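Local coordinates for protein putative methylthioribose-1-phosphate isomerase (Pyrococcus horikoshii OT3, PDB 6A34) that probably catalyses the interconversion of methylthioribose-1-phosphate and methylthioribulose-1-phosphate in the methionine salvage pathway, at residues Asp199-Val204 against Ala256-Thr261; Pro295-Ser300 against Pro321-Thr326. One frame throughout, in Å; residues are numbered along the deposited sequence.

Contact 1 of 2, residues Asp199-Val204 against Ala256-Thr261; sequences DETRPV and ANKIGT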
ATOM      1  N   ASP A 199       6.124   6.900  -2.737  1.00 30.21           N
ATOM      2  CA  ASP A 199       5.145   5.863  -2.430  1.00 28.38           C
ATOM      3  C   ASP A 199       5.574   4.614  -3.201  1.00 28.29           C
ATOM      4  O   ASP A 199       5.836   4.705  -4.402  1.00 27.88           O
ATOM      5  CB  ASP A 199       3.736   6.261  -2.866  1.00 31.18           C
ATOM      6  CG  ASP A 199       3.097   7.420  -2.110  1.00 33.46           C
ATOM      7  OD1 ASP A 199       3.588   7.786  -1.035  1.00 31.69           O
ATOM      8  OD2 ASP A 199       2.082   7.943  -2.613  1.00 37.00           O
ATOM      9  N   GLU A 200       5.615   3.455  -2.535  1.00 29.36           N
ATOM     10  CA  GLU A 200       6.040   2.222  -3.201  1.00 29.38           C
ATOM     11  C   GLU A 200       5.112   1.894  -4.377  1.00 30.22           C
ATOM     12  O   GLU A 200       5.582   1.332  -5.383  1.00 33.98           O
ATOM     13  CB  GLU A 200       6.175   1.074  -2.200  1.00 32.17           C
ATOM     14  CG  GLU A 200       4.907   0.676  -1.449  1.00 33.54           C
ATOM     15  CD  GLU A 200       5.131  -0.554  -0.566  1.00 36.70           C
ATOM     16  OE1 GLU A 200       6.290  -1.020  -0.548  1.00 35.57           O
ATOM     17  OE2 GLU A 200       4.154  -1.072   0.079  1.00 31.22           O
ATOM     18  N   THR A 201       3.807   2.195  -4.207  1.00 29.44           N
ATOM     19  CA  THR A 201       2.741   2.103  -5.222  1.00 28.46           C
ATOM     20  C   THR A 201       2.353   0.654  -5.559  1.00 28.31           C
ATOM     21  O   THR A 201       2.575   0.146  -6.682  1.00 27.46           O
ATOM     22  CB  THR A 201       3.105   2.884  -6.490  1.00 28.92           C
ATOM     23  OG1 THR A 201       3.723   4.117  -6.116  1.00 28.20           O
ATOM     24  CG2 THR A 201       1.880   3.195  -7.323  1.00 28.89           C
ATOM     25  N   ARG A 202       1.721   0.004  -4.584  1.00 27.45           N
ATOM     26  CA  ARG A 202       1.074  -1.272  -4.764  1.00 26.19           C
ATOM     27  C   ARG A 202      -0.101  -1.081  -5.720  1.00 28.36           C
ATOM     28  O   ARG A 202      -0.641   0.018  -5.804  1.00 27.86           O
ATOM     29  CB  ARG A 202       0.570  -1.831  -3.423  1.00 25.73           C
ATOM     30  CG  ARG A 202       1.617  -2.582  -2.608  1.00 26.90           C
ATOM     31  CD  ARG A 202       1.985  -3.941  -3.186  1.00 27.46           C
ATOM     32  NE  ARG A 202       0.925  -4.918  -3.037  1.00 27.64           N
ATOM     33  CZ  ARG A 202       0.910  -6.103  -3.627  1.00 26.71           C
ATOM     34  NH1 ARG A 202       1.812  -6.392  -4.557  1.00 23.00           N
ATOM     35  NH2 ARG A 202      -0.021  -6.974  -3.277  1.00 24.84           N
ATOM     36  N   PRO A 203      -0.493  -2.145  -6.428  1.00 27.89           N
ATOM     37  CA  PRO A 203       0.111  -3.466  -6.328  1.00 28.66           C
ATOM     38  C   PRO A 203       1.389  -3.701  -7.151  1.00 30.87           C
ATOM     39  O   PRO A 203       2.151  -4.623  -6.844  1.00 30.53           O
ATOM     40  CB  PRO A 203      -0.947  -4.427  -6.886  1.00 29.46           C
ATOM     41  CG  PRO A 203      -1.891  -3.550  -7.679  1.00 28.87           C
ATOM     42  CD  PRO A 203      -1.866  -2.245  -6.926  1.00 28.90           C
ATOM     43  N   VAL A 204       1.617  -2.913  -8.210  1.00 33.06           N
ATOM     44  CA  VAL A 204       2.652  -3.250  -9.194  1.00 33.79           C
ATOM     45  C   VAL A 204       4.050  -2.839  -8.676  1.00 31.82           C
ATOM     46  O   VAL A 204       5.019  -3.395  -9.121  1.00 36.88           O
ATOM     47  CB  VAL A 204       2.297  -2.669 -10.592  1.00 36.42           C
ATOM     48  CG1 VAL A 204       3.370  -2.941 -11.636  1.00 33.76           C
ATOM     49  CG2 VAL A 204       0.975  -3.217 -11.118  1.00 34.94           C
ATOM     50  N   ALA A 256      -7.007  10.557 -14.866  1.00 29.52           N
ATOM     51  CA  ALA A 256      -6.727   9.195 -14.499  1.00 30.04           C
ATOM     52  C   ALA A 256      -5.235   9.049 -14.213  1.00 29.13           C
ATOM     53  O   ALA A 256      -4.406   9.593 -14.924  1.00 30.44           O
ATOM     54  CB  ALA A 256      -7.160   8.280 -15.620  1.00 31.46           C
ATOM     55  N   ASN A 257      -4.896   8.355 -13.131  1.00 29.52           N
ATOM     56  CA  ASN A 257      -3.483   8.063 -12.838  1.00 30.01           C
ATOM     57  C   ASN A 257      -3.472   6.781 -12.005  1.00 30.09           C
ATOM     58  O   ASN A 257      -4.546   6.336 -11.590  1.00 26.18           O
ATOM     59  CB  ASN A 257      -2.762   9.249 -12.187  1.00 30.24           C
ATOM     60  CG  ASN A 257      -1.253   9.121 -12.243  1.00 31.68           C
ATOM     61  OD1 ASN A 257      -0.693   8.885 -13.316  1.00 28.70           O
ATOM     62  ND2 ASN A 257      -0.593   9.199 -11.090  1.00 27.50           N
ATOM     63  N   LYS A 258      -2.275   6.201 -11.804  1.00 29.52           N
ATOM     64  CA  LYS A 258      -2.114   4.974 -11.075  1.00 30.36           C
ATOM     65  C   LYS A 258      -2.894   5.064  -9.771  1.00 30.22           C
ATOM     66  O   LYS A 258      -2.827   6.101  -9.043  1.00 29.64           O
ATOM     67  CB  LYS A 258      -0.656   4.662 -10.709  1.00 35.06           C
ATOM     68  CG  LYS A 258      -0.325   3.173 -10.673  1.00 45.09           C
ATOM     69  CD  LYS A 258      -0.554   2.463 -12.019  1.00 50.04           C
ATOM     70  CE  LYS A 258       0.277   1.212 -12.225  1.00 60.27           C
ATOM     71  NZ  LYS A 258      -0.334   0.301 -13.236  1.00 62.77           N
ATOM     72  N   ILE A 259      -3.504   3.926  -9.439  1.00 26.58           N
ATOM     73  CA  ILE A 259      -4.313   3.747  -8.251  1.00 28.43           C
ATOM     74  C   ILE A 259      -3.565   4.279  -7.023  1.00 26.19           C
ATOM     75  O   ILE A 259      -2.362   4.029  -6.804  1.00 27.08           O
ATOM     76  CB  ILE A 259      -4.717   2.274  -8.096  1.00 29.98           C
ATOM     77  CG1 ILE A 259      -5.801   2.087  -7.039  1.00 32.48           C
ATOM     78  CG2 ILE A 259      -3.497   1.412  -7.805  1.00 32.82           C
ATOM     79  CD1 ILE A 259      -7.165   2.570  -7.472  1.00 33.89           C
ATOM     80  N   GLY A 260      -4.280   5.088  -6.248  1.00 24.80           N
ATOM     81  CA  GLY A 260      -3.696   5.772  -5.095  1.00 25.22           C
ATOM     82  C   GLY A 260      -3.586   7.274  -5.272  1.00 23.25           C
ATOM     83  O   GLY A 260      -3.429   7.984  -4.301  1.00 26.98           O
ATOM     84  N   THR A 261      -3.649   7.754  -6.514  1.00 23.33           N
ATOM     85  CA  THR A 261      -3.502   9.172  -6.824  1.00 24.20           C
ATOM     86  C   THR A 261      -4.649   9.953  -6.182  1.00 23.53           C
ATOM     87  O   THR A 261      -4.425  10.987  -5.553  1.00 27.21           O
ATOM     88  CB  THR A 261      -3.394   9.408  -8.337  1.00 24.12           C
ATOM     89  OG1 THR A 261      -2.234   8.727  -8.811  1.00 25.91           O
ATOM     90  CG2 THR A 261      -3.264  10.868  -8.684  1.00 25.37           C
TER
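Thr201 presents its methyl group to the aliphatic part of Lys258, CG2 lying 4.0 Å from CG of the lysine. The torsion divides the work of the threonine: OG1 stays beside the backbone N (chi1 -41°) and serves the backbone, which leaves CG2 anti to that N and turned to Lys258. OG1 donates to Asp199 O over 2.8 Å, approaching from well above the carbonyl plane, and also bonds with Cys167 N. A valine here would keep the methyl contact but lose the hydroxyl, and would probably leave Asp199 O and Cys167 N without this partner and the loop after strand 193-199 freer to shift. Lys258 bends at chi2 (60°), and its NZ ends 4.3 Å from Val204 CG2. The loop carrying Thr201 follows strand 193-199 of the parallel part of the Rossmann-like sheet and precedes helix 206-217; Lys258 is a predicted substrate-binding residue close to Cys167, the predicted transition-state stabiliser. The amino group of Lys258 also lies near the Arg299 guanidinium, a gathering of positive charge consistent with a site for a phosphate-bearing substrate. Next to Lys258 in sequence, Ile259 sets CG2 against the cis peptide linking Arg202 and Pro203, 3.8 Å from Arg202 O and 4.1 Å from Pro203 CD. The proline in turn sets its CB over the centre of the Arg202 guanidinium, whose NE pairs with Glu200 of the second subunit in an intersubunit salt bridge. Lys258 to Thr261 is a type II turn, with Gly260 at a positive phi. Lys258 O is held twice, by Thr261 N and, in the carbonyl plane, by Thr261 OG1 at 2.7 Å. His166 joins the two segments, bonding Asp199 OD2 through ND1 and Ile259 O through NE2.

Contact 2 of 2, residues Pro295-Ser300 against Pro321-Thr326; sequences PIEERS and PAFDVT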
ATOM      1  N   PRO A 295     -13.060   5.024 -18.791  1.00 54.42           N
ATOM      2  CA  PRO A 295     -13.407   3.649 -18.429  1.00 51.67           C
ATOM      3  C   PRO A 295     -12.345   3.068 -17.486  1.00 51.35           C
ATOM      4  O   PRO A 295     -11.166   3.270 -17.746  1.00 46.33           O
ATOM      5  CB  PRO A 295     -13.404   2.910 -19.776  1.00 52.08           C
ATOM      6  CG  PRO A 295     -12.416   3.697 -20.629  1.00 53.02           C
ATOM      7  CD  PRO A 295     -12.548   5.139 -20.175  1.00 51.81           C
ATOM      8  N   ILE A 296     -12.774   2.349 -16.437  1.00 54.00           N
ATOM      9  CA  ILE A 296     -11.859   1.807 -15.416  1.00 56.18           C
ATOM     10  C   ILE A 296     -11.394   0.407 -15.830  1.00 50.71           C
ATOM     11  O   ILE A 296     -12.186  -0.506 -15.979  1.00 55.52           O
ATOM     12  CB  ILE A 296     -12.488   1.790 -14.004  1.00 58.31           C
ATOM     13  CG1 ILE A 296     -13.148   3.118 -13.605  1.00 61.32           C
ATOM     14  CG2 ILE A 296     -11.422   1.397 -12.997  1.00 61.56           C
ATOM     15  CD1 ILE A 296     -12.194   4.320 -13.543  1.00 60.38           C
ATOM     16  N   GLU A 297     -10.083   0.278 -16.000  1.00 46.42           N
ATOM     17  CA  GLU A 297      -9.408  -0.961 -16.253  1.00 47.96           C
ATOM     18  C   GLU A 297      -9.094  -1.700 -14.931  1.00 46.60           C
ATOM     19  O   GLU A 297      -8.548  -1.146 -13.988  1.00 44.94           O
ATOM     20  CB  GLU A 297      -8.131  -0.614 -17.014  1.00 54.29           C
ATOM     21  CG  GLU A 297      -7.411  -1.814 -17.618  1.00 58.06           C
ATOM     22  CD  GLU A 297      -6.032  -1.459 -18.129  1.00 57.61           C
ATOM     23  OE1 GLU A 297      -5.841  -0.279 -18.523  1.00 62.69           O
ATOM     24  OE2 GLU A 297      -5.155  -2.341 -18.115  1.00 54.82           O
ATOM     25  N   GLU A 298      -9.458  -2.979 -14.863  1.00 45.64           N
ATOM     26  CA  GLU A 298      -9.055  -3.861 -13.791  1.00 42.10           C
ATOM     27  C   GLU A 298      -8.016  -4.829 -14.341  1.00 39.25           C
ATOM     28  O   GLU A 298      -8.123  -5.272 -15.461  1.00 38.30           O
ATOM     29  CB  GLU A 298     -10.235  -4.652 -13.240  1.00 42.86           C
ATOM     30  CG  GLU A 298     -11.392  -3.768 -12.853  1.00 52.58           C
ATOM     31  CD  GLU A 298     -12.648  -4.498 -12.417  1.00 58.02           C
ATOM     32  OE1 GLU A 298     -13.758  -3.935 -12.633  1.00 55.00           O
ATOM     33  OE2 GLU A 298     -12.512  -5.608 -11.830  1.00 60.31           O
ATOM     34  N   ARG A 299      -7.023  -5.169 -13.526  1.00 36.94           N
ATOM     35  CA  ARG A 299      -6.004  -6.098 -13.964  1.00 39.06           C
ATOM     36  C   ARG A 299      -6.085  -7.366 -13.115  1.00 36.22           C
ATOM     37  O   ARG A 299      -6.944  -7.474 -12.247  1.00 31.09           O
ATOM     38  CB  ARG A 299      -4.633  -5.426 -13.928  1.00 41.02           C
ATOM     39  CG  ARG A 299      -4.541  -4.313 -14.950  1.00 45.77           C
ATOM     40  CD  ARG A 299      -3.177  -3.686 -15.041  1.00 51.97           C
ATOM     41  NE  ARG A 299      -3.233  -2.842 -16.223  1.00 56.49           N
ATOM     42  CZ  ARG A 299      -2.378  -1.869 -16.518  1.00 57.87           C
ATOM     43  NH1 ARG A 299      -2.609  -1.127 -17.590  1.00 50.28           N
ATOM     44  NH2 ARG A 299      -1.331  -1.624 -15.738  1.00 49.76           N
ATOM     45  N   SER A 300      -5.202  -8.320 -13.431  1.00 38.06           N
ATOM     46  CA  SER A 300      -5.261  -9.645 -12.894  1.00 37.97           C
ATOM     47  C   SER A 300      -5.248  -9.583 -11.376  1.00 37.68           C
ATOM     48  O   SER A 300      -4.502  -8.812 -10.766  1.00 38.59           O
ATOM     49  CB  SER A 300      -4.122 -10.496 -13.383  1.00 41.88           C
ATOM     50  OG  SER A 300      -3.973 -11.636 -12.540  1.00 41.28           O
ATOM     51  N   PRO A 321      -8.409  -2.319  -9.478  1.00 30.37           N
ATOM     52  CA  PRO A 321      -8.419  -1.223 -10.446  1.00 32.90           C
ATOM     53  C   PRO A 321      -6.980  -0.709 -10.644  1.00 31.52           C
ATOM     54  O   PRO A 321      -6.317  -0.406  -9.680  1.00 31.45           O
ATOM     55  CB  PRO A 321      -9.331  -0.199  -9.766  1.00 31.71           C
ATOM     56  CG  PRO A 321      -9.099  -0.459  -8.296  1.00 32.03           C
ATOM     57  CD  PRO A 321      -9.035  -1.968  -8.200  1.00 29.53           C
ATOM     58  N   ALA A 322      -6.511  -0.639 -11.890  1.00 29.85           N
ATOM     59  CA  ALA A 322      -5.185  -0.170 -12.208  1.00 31.94           C
ATOM     60  C   ALA A 322      -5.033   1.346 -11.991  1.00 35.86           C
ATOM     61  O   ALA A 322      -3.937   1.814 -11.588  1.00 32.45           O
ATOM     62  CB  ALA A 322      -4.876  -0.511 -13.631  1.00 37.54           C
ATOM     63  N   PHE A 323      -6.095   2.101 -12.305  1.00 32.90           N
ATOM     64  CA  PHE A 323      -6.132   3.577 -12.290  1.00 34.46           C
ATOM     65  C   PHE A 323      -7.296   4.027 -11.416  1.00 32.08           C
ATOM     66  O   PHE A 323      -8.272   3.327 -11.286  1.00 31.04           O
ATOM     67  CB  PHE A 323      -6.305   4.121 -13.715  1.00 38.59           C
ATOM     68  CG  PHE A 323      -5.169   3.675 -14.592  1.00 45.14           C
ATOM     69  CD1 PHE A 323      -3.888   4.177 -14.394  1.00 48.27           C
ATOM     70  CD2 PHE A 323      -5.338   2.659 -15.525  1.00 52.29           C
ATOM     71  CE1 PHE A 323      -2.815   3.712 -15.146  1.00 45.49           C
ATOM     72  CE2 PHE A 323      -4.264   2.195 -16.274  1.00 48.79           C
ATOM     73  CZ  PHE A 323      -3.008   2.721 -16.084  1.00 48.03           C
ATOM     74  N   ASP A 324      -7.157   5.185 -10.792  1.00 28.06           N
ATOM     75  CA  ASP A 324      -8.293   5.889 -10.298  1.00 29.35           C
ATOM     76  C   ASP A 324      -8.413   7.225 -11.053  1.00 30.81           C
ATOM     77  O   ASP A 324      -7.578   7.564 -11.915  1.00 27.74           O
ATOM     78  CB  ASP A 324      -8.256   5.999  -8.778  1.00 29.30           C
ATOM     79  CG  ASP A 324      -7.050   6.671  -8.146  1.00 30.06           C
ATOM     80  OD1 ASP A 324      -6.424   7.522  -8.821  1.00 26.76           O
ATOM     81  OD2 ASP A 324      -6.782   6.371  -6.950  1.00 30.09           O
ATOM     82  N   VAL A 325      -9.482   7.952 -10.741  1.00 30.62           N
ATOM     83  CA  VAL A 325      -9.786   9.225 -11.343  1.00 32.83           C
ATOM     84  C   VAL A 325      -9.895  10.273 -10.239  1.00 29.76           C
ATOM     85  O   VAL A 325     -10.608  10.092  -9.291  1.00 37.00           O
ATOM     86  CB  VAL A 325     -11.076   9.176 -12.193  1.00 35.22           C
ATOM     87  CG1 VAL A 325     -11.400  10.533 -12.765  1.00 33.73           C
ATOM     88  CG2 VAL A 325     -10.945   8.173 -13.325  1.00 38.20           C
ATOM     89  N   THR A 326      -9.158  11.369 -10.410  1.00 28.56           N
ATOM     90  CA  THR A 326      -9.070  12.434  -9.473  1.00 29.00           C
ATOM     91  C   THR A 326      -9.849  13.628 -10.025  1.00 31.34           C
ATOM     92  O   THR A 326      -9.506  14.099 -11.122  1.00 27.25           O
ATOM     93  CB  THR A 326      -7.586  12.788  -9.256  1.00 32.18           C
ATOM     94  OG1 THR A 326      -6.931  11.671  -8.629  1.00 30.24           O
ATOM     95  CG2 THR A 326      -7.419  14.059  -8.446  1.00 32.01           C
TER
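Glu297 O receives the N-H of Ala322 in a nearly straight bond (3.0 Å, 167°), and the CA-H of Pro321 approaches the same oxygen. Together with a backbone hydrogen bond between Arg299 and Asn320, this frames a single bridge between Glu298 and Pro321, their CA atoms 4.3 Å apart. The methyl group of Ala322 lies over one face of the Arg299 guanidinium, toward its rim, with CB 3.9 Å from NE. Arg299 grips Glu297 OE2 side-on through NE (2.7 Å) and NH1 in a salt bridge that fixes the rotation of the guanidinium. With CG anti to the backbone N (chi1 -168°) and an extended chain, Glu297 runs alongside Phe323, and OE1 meets the ring edge, 3.7 Å from CE2. The guanidinium stands almost perpendicular to this ring, at 81°. Ile296 rests CG2 beside Pro321 CB and reaches Val325 CG2 with CD1 (4.1 Å). Further out, Phe232 of the second subunit packs on Ile296 and Pro321. Strand 323-326 is an outer strand of the small four-stranded sheet; through Phe323, which touches the predicted proton donor Asp247, and Arg299, near Lys258, the contact borders the probable substrate site of this isomerase.

From the N terminus, contact 1 comes first, closing a 51-residue excursion that starts after strand 193-199, adds strands 222-225 and 241-244 to the same seven-stranded sheet and ends on strand 255-258 of the four-stranded one. Helix 261-270 and strand 275-278 follow before contact 2 opens; it closes a shorter loop of 20 residues that carries helix 302-305. The two loops neither nest nor cross, but are joined because strands 255-258 and 323-326 are antiparallel neighbours: Asp324 N is 3.0 Å from Asn257 O, and Asp324 OD2 bonds with Gly260 N at the start of helix 261-270. Both contacts reach the second subunit, bringing small sheet, Rossmann-like core and dimer interface together.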